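Local coordinates for putative Nitroreductase (Anabaena variabilis ATCC 29413, PDB 3EO7), which binds flavin mononucleotide and is probably an oxidoreductase of the nitroreductase family, at residues 17-22 / 182-187; 300-305 / 497-502; 437-442 / 454-459. One frame throughout, in Å; residues are numbered along the deposited sequence. Where two conformers were deposited one is given.

How the contacts relate
Along the chain contact 1 closes first; contact 2 then opens, and contact 3 is nested inside the loop that contact 2 closes. Contacts 2 and 3 share the mixed sheet of the second nitroreductase-family region: strand 433-439 of contact 3 lies beside strand 500-508 of contact 2, antiparallel to it, and the centres of the two contacts are about 12 Å apart. Contact 1 has its centre about 13 Å from that of contact 3 and about 20 Å from that of contact 2. Helix 181-202 of contact 1 packs on helix 452-473 of contact 3, joining the first family region to the second. Of the three, contact 1 comes nearest the flavin, through Arg184 and Leu187.

Contact 1: 17-22 / 182-187; sequences TKYDPE and YRRICL
Two consecutive arginines of helix 181-202 reach the same short loop by different means: Arg183 bonds Thr17 directly, while Arg184 lies against Tyr19 and shares two waters with the loop. The helix belongs to the first nitroreductase-family region, and residues 17-22 follow helix 9-16 near the N-terminus. Arg183 runs extended beyond CG, sliding past Thr17 in the opposite direction and bringing NE to Thr17 OG1 at 2.9 Å. That oxygen lies only 9° out of the guanidinium plane, at its edge, and the N-H points at it with an angle of 152°. The Thr17 hydroxyl can also share its proton between the carbonyl oxygens of Tyr13 and His14 in helix 9-16. The rest of the guanidinium is held from outside the two segments: Asp486 forms a salt bridge with NH1, and the His14 carbonyl takes NH2. Lys18 turns its amine elsewhere, to salt bridges with Glu15 and Asp487.

Arg184 bends at its second torsion (chi2 -61°), which carries its guanidinium up to the edge of the Tyr19 ring, NH2 lying 3.4 Å from CE2. Its side chain is also about 5 Å from the flavin mononucleotide. Of the two waters, one joins Arg184 NH1 to the Thr17 carbonyl oxygen, and the other lies 2.8 Å from Arg184 NH2 and 2.9 Å from Tyr19 OH.

Contact 2: 300-305 / 497-502; sequences EDKYNF and NDEAVI. With PGR (R-1,2-propanediol), chain R.
The Tyr303 ring meets the Glu499 carboxylate at its edge, the two planes 80° apart, while CG of the neighbouring Lys302 lies over one ring face, 4.0 Å above it and offset toward the rim. This joins the loop ahead of strand 310-312 to the residues leading into strand 500-508, both strands of the same mixed sheet, built largely from the second nitroreductase-family region. A single oxygen, Glu499 OE2, takes both donors. Tyr303 OH gives it a short bond of 2.6 Å on the anti lone pair, away from the other oxygen. Lys302 NZ arrives on the syn side, 17° out of the carboxylate plane, and makes a salt bridge to OE2 at 2.8 Å. The lysine gets there fully stretched, with CG anti to the backbone N (chi1 -179°), whereas Glu499 folds back at chi2. Two donors on one oxygen should stabilise the ionised carboxylate, although Glu381 also touches all three side chains. OE1 is bonded to the Thr438 hydroxyl on the adjoining strand, and a water links it to Lys302 NZ. Farther along, a propanediol, probably from the crystallisation liquor, donates through O1 to the carbonyl oxygen of Asn497 at 3.1 Å.

Contact 3: 437-442 / 454-459; sequences HTSDLK and RYLHMD
Leu456, from the long helix 452-473, pushes both methyls against Ser439 of strand 433-439 and Leu441 of helix 441-448, and the packing here is tight. Its CD1 lies 3.4 Å from Leu441 CD2, closer than carbons usually come, as the two leucines cross at an oblique angle. CD2 meets Ser439 OG at 3.3 Å, and CD1 is 3.6 Å from the same oxygen, so the serine hydroxyl nestles in the fork of the leucine. Ser439 CB stands equally far from both methyls, 3.9 Å. The hydroxyl points into this greasy corner because OG is anti to the backbone N (chi1 -172°), yet it is not left without a polar partner: it bonds to the carbonyl oxygen of Leu379, whose side chain also touches Leu456. No hydrogen bond crosses between the two segments, and the contact rests on van der Waals packing among three buried side chains.

The other side of the turn is looser and faces solvent. Asp440 directs its CB away from the helix and is partly exposed, and Lys442 next to it is exposed. Asp440 is nevertheless structural, since as N-cap of helix 441-448 it accepts from the backbone N of Ser443 through OD1.

Strand, capped turn and short helix are followed, after a three-residue break, by the long helix, which folds back over the sheet. Strand 433-439 lies between strands 381-390 and 500-508, and Leu441 also touches Ala500 of the latter, while helix 452-473 rests His457 on Ile502 and carries helix 181-202 against Arg454, His457 and Met458.

Contact 1: 17-22 / 182-187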
loop_
_atom_site.group_PDB
_atom_site.type_symbol
_atom_site.label_atom_id
_atom_site.label_comp_id
_atom_site.label_asym_id
_atom_site.label_seq_id
_atom_site.Cartn_x
_atom_site.Cartn_y
_atom_site.Cartn_z
ATOM N N THR A 17 -2.568 6.446 18.780
ATOM C CA THR A 17 -2.328 5.107 18.247
ATOM C C THR A 17 -0.861 4.670 18.264
ATOM O O THR A 17 -0.512 3.604 17.767
ATOM C CB THR A 17 -2.931 4.968 16.837
ATOM O OG1 THR A 17 -2.470 6.016 15.978
ATOM C CG2 THR A 17 -4.475 5.017 16.930
ATOM N N LYS A 18 -0.021 5.507 18.853
ATOM C CA LYS A 18 1.398 5.178 19.018
ATOM C C LYS A 18 1.483 4.056 20.046
ATOM O O LYS A 18 0.547 3.847 20.822
ATOM C CB LYS A 18 2.131 6.389 19.604
ATOM C CG LYS A 18 2.180 7.614 18.695
ATOM C CD LYS A 18 3.017 8.739 19.232
ATOM C CE LYS A 18 3.198 9.836 18.195
ATOM N NZ LYS A 18 3.909 11.063 18.744
ATOM N N TYR A 19 2.624 3.369 20.085
ATOM C CA TYR A 19 2.935 2.476 21.199
ATOM C C TYR A 19 3.978 3.214 22.020
ATOM O O TYR A 19 4.863 3.873 21.458
ATOM C CB TYR A 19 3.516 1.155 20.751
ATOM C CG TYR A 19 2.525 0.246 20.092
ATOM C CD1 TYR A 19 1.688 -0.579 20.844
ATOM C CD2 TYR A 19 2.437 0.201 18.711
ATOM C CE1 TYR A 19 0.777 -1.435 20.195
ATOM C CE2 TYR A 19 1.538 -0.632 18.082
ATOM C CZ TYR A 19 0.730 -1.452 18.821
ATOM O OH TYR A 19 -0.150 -2.240 18.106
ATOM N N ASP A 20 3.830 3.113 23.336
ATOM C CA ASP A 20 4.691 3.745 24.315
ATOM C C ASP A 20 5.275 2.647 25.222
ATOM O O ASP A 20 4.531 1.842 25.795
ATOM C CB ASP A 20 3.827 4.700 25.121
ATOM C CG ASP A 20 4.542 5.329 26.309
ATOM O OD1 ASP A 20 5.736 5.071 26.576
ATOM O OD2 ASP A 20 3.850 6.118 26.981
ATOM N N PRO A 21 6.607 2.596 25.341
ATOM C CA PRO A 21 7.151 1.531 26.170
ATOM C C PRO A 21 6.616 1.599 27.604
ATOM O O PRO A 21 6.514 0.582 28.242
ATOM C CB PRO A 21 8.662 1.791 26.159
ATOM C CG PRO A 21 8.911 2.696 25.019
ATOM C CD PRO A 21 7.661 3.453 24.771
ATOM N N GLU A 22 6.270 2.786 28.083
ATOM C CA GLU A 22 5.777 2.914 29.461
ATOM C C GLU A 22 4.389 2.323 29.668
ATOM O O GLU A 22 4.029 1.945 30.784
ATOM C CB GLU A 22 5.814 4.381 29.879
ATOM C CG GLU A 22 7.255 4.927 30.052
ATOM N N TYR A 182 -6.593 1.738 11.746
ATOM C CA TYR A 182 -6.629 2.638 10.594
ATOM C C TYR A 182 -5.264 2.772 9.915
ATOM O O TYR A 182 -5.205 2.768 8.678
ATOM C CB TYR A 182 -7.213 4.003 10.930
ATOM C CG TYR A 182 -7.848 4.685 9.750
ATOM C CD1 TYR A 182 -9.048 4.199 9.203
ATOM C CD2 TYR A 182 -7.297 5.834 9.176
ATOM C CE1 TYR A 182 -9.653 4.834 8.127
ATOM C CE2 TYR A 182 -7.938 6.482 8.110
ATOM C CZ TYR A 182 -9.097 5.990 7.599
ATOM O OH TYR A 182 -9.702 6.649 6.558
ATOM N N ARG A 183 -4.167 2.820 10.696
ATOM C CA ARG A 183 -2.831 2.841 10.106
ATOM C C ARG A 183 -2.614 1.573 9.280
ATOM O O ARG A 183 -2.218 1.638 8.116
ATOM C CB ARG A 183 -1.748 2.870 11.194
ATOM C CG ARG A 183 -1.762 4.097 12.068
ATOM C CD ARG A 183 -0.748 3.850 13.152
ATOM N NE ARG A 183 -0.526 4.897 14.132
ATOM C CZ ARG A 183 0.687 5.241 14.577
ATOM N NH1 ARG A 183 1.786 4.730 14.029
ATOM N NH2 ARG A 183 0.810 6.141 15.538
ATOM N N ARG A 184 -2.894 0.422 9.896
ATOM C CA ARG A 184 -2.656 -0.872 9.252
ATOM C C ARG A 184 -3.511 -1.053 7.988
ATOM O O ARG A 184 -3.028 -1.558 6.970
ATOM C CB ARG A 184 -2.889 -2.056 10.218
ATOM C CG ARG A 184 -2.192 -1.935 11.566
ATOM C CD ARG A 184 -0.684 -1.843 11.489
ATOM N NE ARG A 184 -0.159 -2.055 12.837
ATOM C CZ ARG A 184 -0.104 -1.135 13.794
ATOM N NH1 ARG A 184 -0.368 0.141 13.563
ATOM N NH2 ARG A 184 0.294 -1.495 15.004
ATOM N N ILE A 185 -4.771 -0.645 8.048
ATOM C CA ILE A 185 -5.660 -0.733 6.907
ATOM C C ILE A 185 -5.097 0.036 5.720
ATOM O O ILE A 185 -5.087 -0.445 4.585
ATOM C CB ILE A 185 -7.043 -0.143 7.278
ATOM C CG1 ILE A 185 -7.822 -1.129 8.155
ATOM C CG2 ILE A 185 -7.889 0.175 6.010
ATOM C CD1 ILE A 185 -9.051 -0.517 8.857
ATOM N N CYS A 186 -4.634 1.257 5.970
ATOM C CA CYS A 186 -4.114 2.079 4.874
ATOM C C CYS A 186 -2.805 1.521 4.313
ATOM O O CYS A 186 -2.601 1.537 3.103
ATOM C CB CYS A 186 -3.989 3.515 5.312
ATOM S SG CYS A 186 -5.647 4.304 5.591
ATOM N N LEU A 187 -1.928 1.047 5.193
ATOM C CA LEU A 187 -0.676 0.375 4.760
ATOM C C LEU A 187 -1.001 -0.845 3.913
ATOM O O LEU A 187 -0.419 -1.022 2.837
ATOM C CB LEU A 187 0.173 -0.028 5.971
ATOM C CG LEU A 187 0.733 1.189 6.723
ATOM C CD1 LEU A 187 1.243 0.752 8.114
ATOM C CD2 LEU A 187 1.824 1.843 5.887
HETATM O O HOH W 1 0.541 1.835 15.763
HETATM O O HOH W 2 1.017 -4.016 16.062
#

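Contact 2: 300-305 / 497-502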
loop_
_atom_site.group_PDB
_atom_site.type_symbol
_atom_site.label_atom_id
_atom_site.label_comp_id
_atom_site.label_asym_id
_atom_site.label_seq_id
_atom_site.Cartn_x
_atom_site.Cartn_y
_atom_site.Cartn_z
ATOM N N GLU A 300 14.363 18.976 -5.180
ATOM C CA GLU A 300 15.553 18.671 -4.380
ATOM C C GLU A 300 15.077 17.856 -3.194
ATOM O O GLU A 300 13.987 18.085 -2.698
ATOM C CB GLU A 300 16.230 19.959 -3.892
ATOM C CG GLU A 300 17.596 19.745 -3.268
ATOM C CD GLU A 300 18.200 21.020 -2.682
ATOM O OE1 GLU A 300 17.564 21.659 -1.815
ATOM O OE2 GLU A 300 19.344 21.358 -3.058
ATOM N N ASP A 301 15.892 16.921 -2.727
ATOM C CA ASP A 301 15.510 16.113 -1.577
ATOM C C ASP A 301 15.393 17.049 -0.375
ATOM O O ASP A 301 16.154 18.006 -0.243
ATOM C CB ASP A 301 16.531 15.008 -1.361
ATOM C CG ASP A 301 16.599 14.041 -2.557
ATOM O OD1 ASP A 301 15.605 13.366 -2.830
ATOM O OD2 ASP A 301 17.651 14.002 -3.193
ATOM N N LYS A 302 14.443 16.767 0.511
ATOM C CA LYS A 302 14.149 17.647 1.637
ATOM C C LYS A 302 15.318 17.960 2.549
ATOM O O LYS A 302 15.508 19.105 2.909
ATOM C CB LYS A 302 13.020 17.068 2.473
ATOM C CG LYS A 302 12.606 17.924 3.661
ATOM C CD LYS A 302 11.370 17.283 4.326
ATOM C CE LYS A 302 10.954 17.965 5.545
ATOM N NZ LYS A 302 9.714 17.321 6.058
ATOM N N TYR A 303 16.086 16.944 2.944
ATOM C CA TYR A 303 17.188 17.161 3.901
ATOM C C TYR A 303 18.548 17.126 3.224
ATOM O O TYR A 303 19.001 16.082 2.808
ATOM C CB TYR A 303 17.133 16.102 4.997
ATOM C CG TYR A 303 15.915 16.231 5.880
ATOM C CD1 TYR A 303 15.820 17.277 6.808
ATOM C CD2 TYR A 303 14.861 15.339 5.793
ATOM C CE1 TYR A 303 14.721 17.411 7.636
ATOM C CE2 TYR A 303 13.748 15.469 6.618
ATOM C CZ TYR A 303 13.685 16.515 7.539
ATOM O OH TYR A 303 12.588 16.678 8.347
ATOM N N ASN A 304 19.219 18.262 3.149
ATOM C CA ASN A 304 20.479 18.295 2.476
ATOM C C ASN A 304 21.579 17.544 3.235
ATOM O O ASN A 304 22.452 16.932 2.601
ATOM C CB ASN A 304 20.931 19.744 2.248
ATOM C CG ASN A 304 20.058 20.482 1.235
ATOM O OD1 ASN A 304 19.577 19.895 0.259
ATOM N ND2 ASN A 304 19.888 21.786 1.445
ATOM N N PHE A 305 21.572 17.643 4.571
ATOM C CA PHE A 305 22.687 17.087 5.394
ATOM C C PHE A 305 24.034 17.339 4.678
ATOM O O PHE A 305 24.809 16.399 4.410
ATOM C CB PHE A 305 22.474 15.582 5.693
ATOM C CG PHE A 305 21.287 15.292 6.535
ATOM C CD1 PHE A 305 21.224 15.728 7.854
ATOM C CD2 PHE A 305 20.237 14.547 6.048
ATOM C CE1 PHE A 305 20.106 15.449 8.643
ATOM C CE2 PHE A 305 19.128 14.274 6.826
ATOM C CZ PHE A 305 19.058 14.733 8.112
ATOM N N ASN A 497 13.088 15.422 14.466
ATOM C CA ASN A 497 11.907 15.402 15.336
ATOM C C ASN A 497 10.572 15.578 14.618
ATOM O O ASN A 497 9.575 14.971 14.997
ATOM C CB ASN A 497 12.023 16.514 16.393
ATOM C CG ASN A 497 10.918 16.449 17.428
ATOM O OD1 ASN A 497 10.719 15.417 18.065
ATOM N ND2 ASN A 497 10.212 17.562 17.622
ATOM N N ASP A 498 10.560 16.397 13.574
ATOM C CA ASP A 498 9.323 16.704 12.857
ATOM C C ASP A 498 8.824 15.551 11.998
ATOM O O ASP A 498 7.714 15.618 11.499
ATOM C CB ASP A 498 9.485 17.924 11.962
ATOM C CG ASP A 498 9.512 19.214 12.759
ATOM O OD1 ASP A 498 9.130 19.214 13.956
ATOM O OD2 ASP A 498 9.951 20.197 12.172
ATOM N N GLU A 499 9.661 14.534 11.806
ATOM C CA GLU A 499 9.298 13.377 11.008
ATOM C C GLU A 499 8.668 12.291 11.864
ATOM O O GLU A 499 9.334 11.707 12.713
ATOM C CB GLU A 499 10.506 12.820 10.283
ATOM C CG GLU A 499 11.191 13.771 9.331
ATOM C CD GLU A 499 10.413 14.081 8.077
ATOM O OE1 GLU A 499 9.617 13.215 7.586
ATOM O OE2 GLU A 499 10.628 15.187 7.534
ATOM N N ALA A 500 7.381 12.035 11.633
ATOM C CA ALA A 500 6.677 10.944 12.301
ATOM C C ALA A 500 6.919 9.677 11.485
ATOM O O ALA A 500 6.711 9.670 10.284
ATOM C CB ALA A 500 5.197 11.216 12.369
ATOM N N VAL A 501 7.351 8.606 12.132
ATOM C CA VAL A 501 7.527 7.325 11.460
ATOM C C VAL A 501 6.144 6.753 11.137
ATOM O O VAL A 501 5.274 6.669 12.030
ATOM C CB VAL A 501 8.332 6.322 12.315
ATOM C CG1 VAL A 501 8.326 4.948 11.674
ATOM C CG2 VAL A 501 9.775 6.831 12.548
ATOM N N ILE A 502 5.954 6.412 9.863
ATOM C CA ILE A 502 4.709 5.851 9.318
ATOM C C ILE A 502 4.796 4.336 9.128
ATOM O O ILE A 502 3.839 3.623 9.355
ATOM C CB ILE A 502 4.422 6.505 7.910
ATOM C CG1 ILE A 502 4.303 8.024 8.046
ATOM C CG2 ILE A 502 3.190 5.923 7.242
ATOM C CD1 ILE A 502 3.292 8.408 9.069
HETATM C C1 PGR R . 8.372 11.872 17.377
HETATM C C2 PGR R . 9.502 12.595 18.120
HETATM C C3 PGR R . 8.954 13.417 19.281
HETATM O O1 PGR R . 8.198 12.448 16.065
HETATM O O2 PGR R . 10.477 11.688 18.673
HETATM O O HOH W 3 8.157 14.825 5.652
#

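Contact 3: 437-442 / 454-459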
loop_
_atom_site.group_PDB
_atom_site.type_symbol
_atom_site.label_atom_id
_atom_site.label_comp_id
_atom_site.label_asym_id
_atom_site.label_seq_id
_atom_site.Cartn_x
_atom_site.Cartn_y
_atom_site.Cartn_z
ATOM N N HIS A 437 9.828 4.805 6.673
ATOM C CA HIS A 437 9.127 5.822 5.936
ATOM C C HIS A 437 8.549 6.776 6.963
ATOM O O HIS A 437 7.904 6.360 7.936
ATOM C CB HIS A 437 8.019 5.194 5.077
ATOM C CG HIS A 437 8.552 4.417 3.929
ATOM N ND1 HIS A 437 8.218 3.102 3.706
ATOM C CD2 HIS A 437 9.441 4.756 2.965
ATOM C CE1 HIS A 437 8.847 2.676 2.624
ATOM N NE2 HIS A 437 9.610 3.656 2.158
ATOM N N THR A 438 8.777 8.061 6.741
ATOM C CA THR A 438 8.349 9.076 7.670
ATOM C C THR A 438 7.662 10.236 6.962
ATOM O O THR A 438 7.740 10.381 5.742
ATOM C CB THR A 438 9.563 9.652 8.439
ATOM O OG1 THR A 438 10.296 10.527 7.581
ATOM C CG2 THR A 438 10.504 8.524 9.009
ATOM N N SER A 439 6.987 11.053 7.749
ATOM C CA SER A 439 6.354 12.254 7.245
ATOM C C SER A 439 6.178 13.313 8.314
ATOM O O SER A 439 5.860 13.007 9.457
ATOM C CB SER A 439 4.957 11.924 6.668
ATOM O OG SER A 439 4.379 13.034 6.002
ATOM N N ASP A 440 6.416 14.558 7.949
ATOM C CA ASP A 440 6.072 15.670 8.790
ATOM C C ASP A 440 4.565 15.839 8.666
ATOM O O ASP A 440 4.057 16.369 7.684
ATOM C CB ASP A 440 6.844 16.929 8.365
ATOM C CG ASP A 440 6.414 18.180 9.108
ATOM O OD1 ASP A 440 5.341 18.237 9.779
ATOM O OD2 ASP A 440 7.198 19.152 9.001
ATOM N N LEU A 441 3.839 15.324 9.650
ATOM C CA LEU A 441 2.370 15.331 9.578
ATOM C C LEU A 441 1.749 16.714 9.516
ATOM O O LEU A 441 0.791 16.914 8.769
ATOM C CB LEU A 441 1.779 14.576 10.771
ATOM C CG LEU A 441 2.024 13.105 10.906
ATOM C CD1 LEU A 441 1.256 12.608 12.176
ATOM C CD2 LEU A 441 1.613 12.331 9.634
ATOM N N LYS A 442 2.278 17.672 10.280
ATOM C CA LYS A 442 1.732 19.035 10.264
ATOM C C LYS A 442 1.801 19.611 8.852
ATOM O O LYS A 442 0.817 20.191 8.350
ATOM C CB LYS A 442 2.482 19.920 11.245
ATOM C CG LYS A 442 1.917 21.303 11.388
ATOM C CD LYS A 442 2.867 22.174 12.246
ATOM N N ARG A 454 -4.568 9.102 5.249
ATOM C CA ARG A 454 -4.818 7.960 4.370
ATOM C C ARG A 454 -3.738 7.871 3.279
ATOM O O ARG A 454 -3.182 6.829 3.022
ATOM C CB ARG A 454 -6.145 8.131 3.628
ATOM C CG ARG A 454 -7.347 8.270 4.484
ATOM C CD ARG A 454 -8.566 8.269 3.536
ATOM N NE ARG A 454 -9.766 8.653 4.228
ATOM C CZ ARG A 454 -10.976 8.727 3.655
ATOM N NH1 ARG A 454 -11.122 8.431 2.369
ATOM N NH2 ARG A 454 -12.015 9.086 4.381
ATOM N N TYR A 455 -3.475 9.015 2.662
ATOM C CA TYR A 455 -2.560 9.107 1.527
ATOM C C TYR A 455 -1.162 8.681 1.912
ATOM O O TYR A 455 -0.490 7.954 1.175
ATOM C CB TYR A 455 -2.507 10.511 0.954
ATOM C CG TYR A 455 -3.822 11.107 0.445
ATOM C CD1 TYR A 455 -4.846 10.312 -0.070
ATOM C CD2 TYR A 455 -3.981 12.489 0.368
ATOM C CE1 TYR A 455 -5.973 10.870 -0.575
ATOM C CE2 TYR A 455 -5.140 13.079 -0.145
ATOM C CZ TYR A 455 -6.151 12.250 -0.623
ATOM O OH TYR A 455 -7.315 12.779 -1.166
ATOM N N LEU A 456 -0.719 9.139 3.067
ATOM C CA LEU A 456 0.633 8.830 3.532
ATOM C C LEU A 456 0.843 7.327 3.720
ATOM O O LEU A 456 1.879 6.763 3.301
ATOM C CB LEU A 456 0.923 9.533 4.877
ATOM C CG LEU A 456 1.004 11.045 4.885
ATOM C CD1 LEU A 456 1.073 11.644 6.305
ATOM C CD2 LEU A 456 2.203 11.496 3.990
ATOM N N HIS A 457 -0.113 6.692 4.391
ATOM C CA HIS A 457 -0.010 5.282 4.736
ATOM C C HIS A 457 -0.162 4.433 3.476
ATOM O O HIS A 457 0.585 3.475 3.294
ATOM C CB HIS A 457 -1.008 4.925 5.849
ATOM C CG HIS A 457 -0.562 5.380 7.198
ATOM N ND1 HIS A 457 -0.707 6.686 7.636
ATOM C CD2 HIS A 457 0.064 4.716 8.197
ATOM C CE1 HIS A 457 -0.208 6.792 8.854
ATOM N NE2 HIS A 457 0.284 5.623 9.213
HETATM N N MSE A 458 -1.079 4.822 2.575
HETATM C CA MSE A 458 -1.200 4.081 1.312
HETATM C C MSE A 458 0.091 4.214 0.485
HETATM O O MSE A 458 0.577 3.234 -0.085
HETATM C CB MSE A 458 -2.420 4.503 0.521
HETATM C CG MSE A 458 -3.699 3.946 1.141
HETATM SE SE MSE A 458 -5.275 4.293 0.049
HETATM C CE MSE A 458 -5.525 6.155 0.388
ATOM N N ASP A 459 0.669 5.406 0.417
ATOM C CA ASP A 459 1.919 5.573 -0.331
ATOM C C ASP A 459 3.064 4.747 0.269
ATOM O O ASP A 459 3.833 4.143 -0.478
ATOM C CB ASP A 459 2.323 7.039 -0.427
ATOM C CG ASP A 459 1.540 7.807 -1.493
ATOM O OD1 ASP A 459 0.842 7.172 -2.347
ATOM O OD2 ASP A 459 1.633 9.081 -1.453
#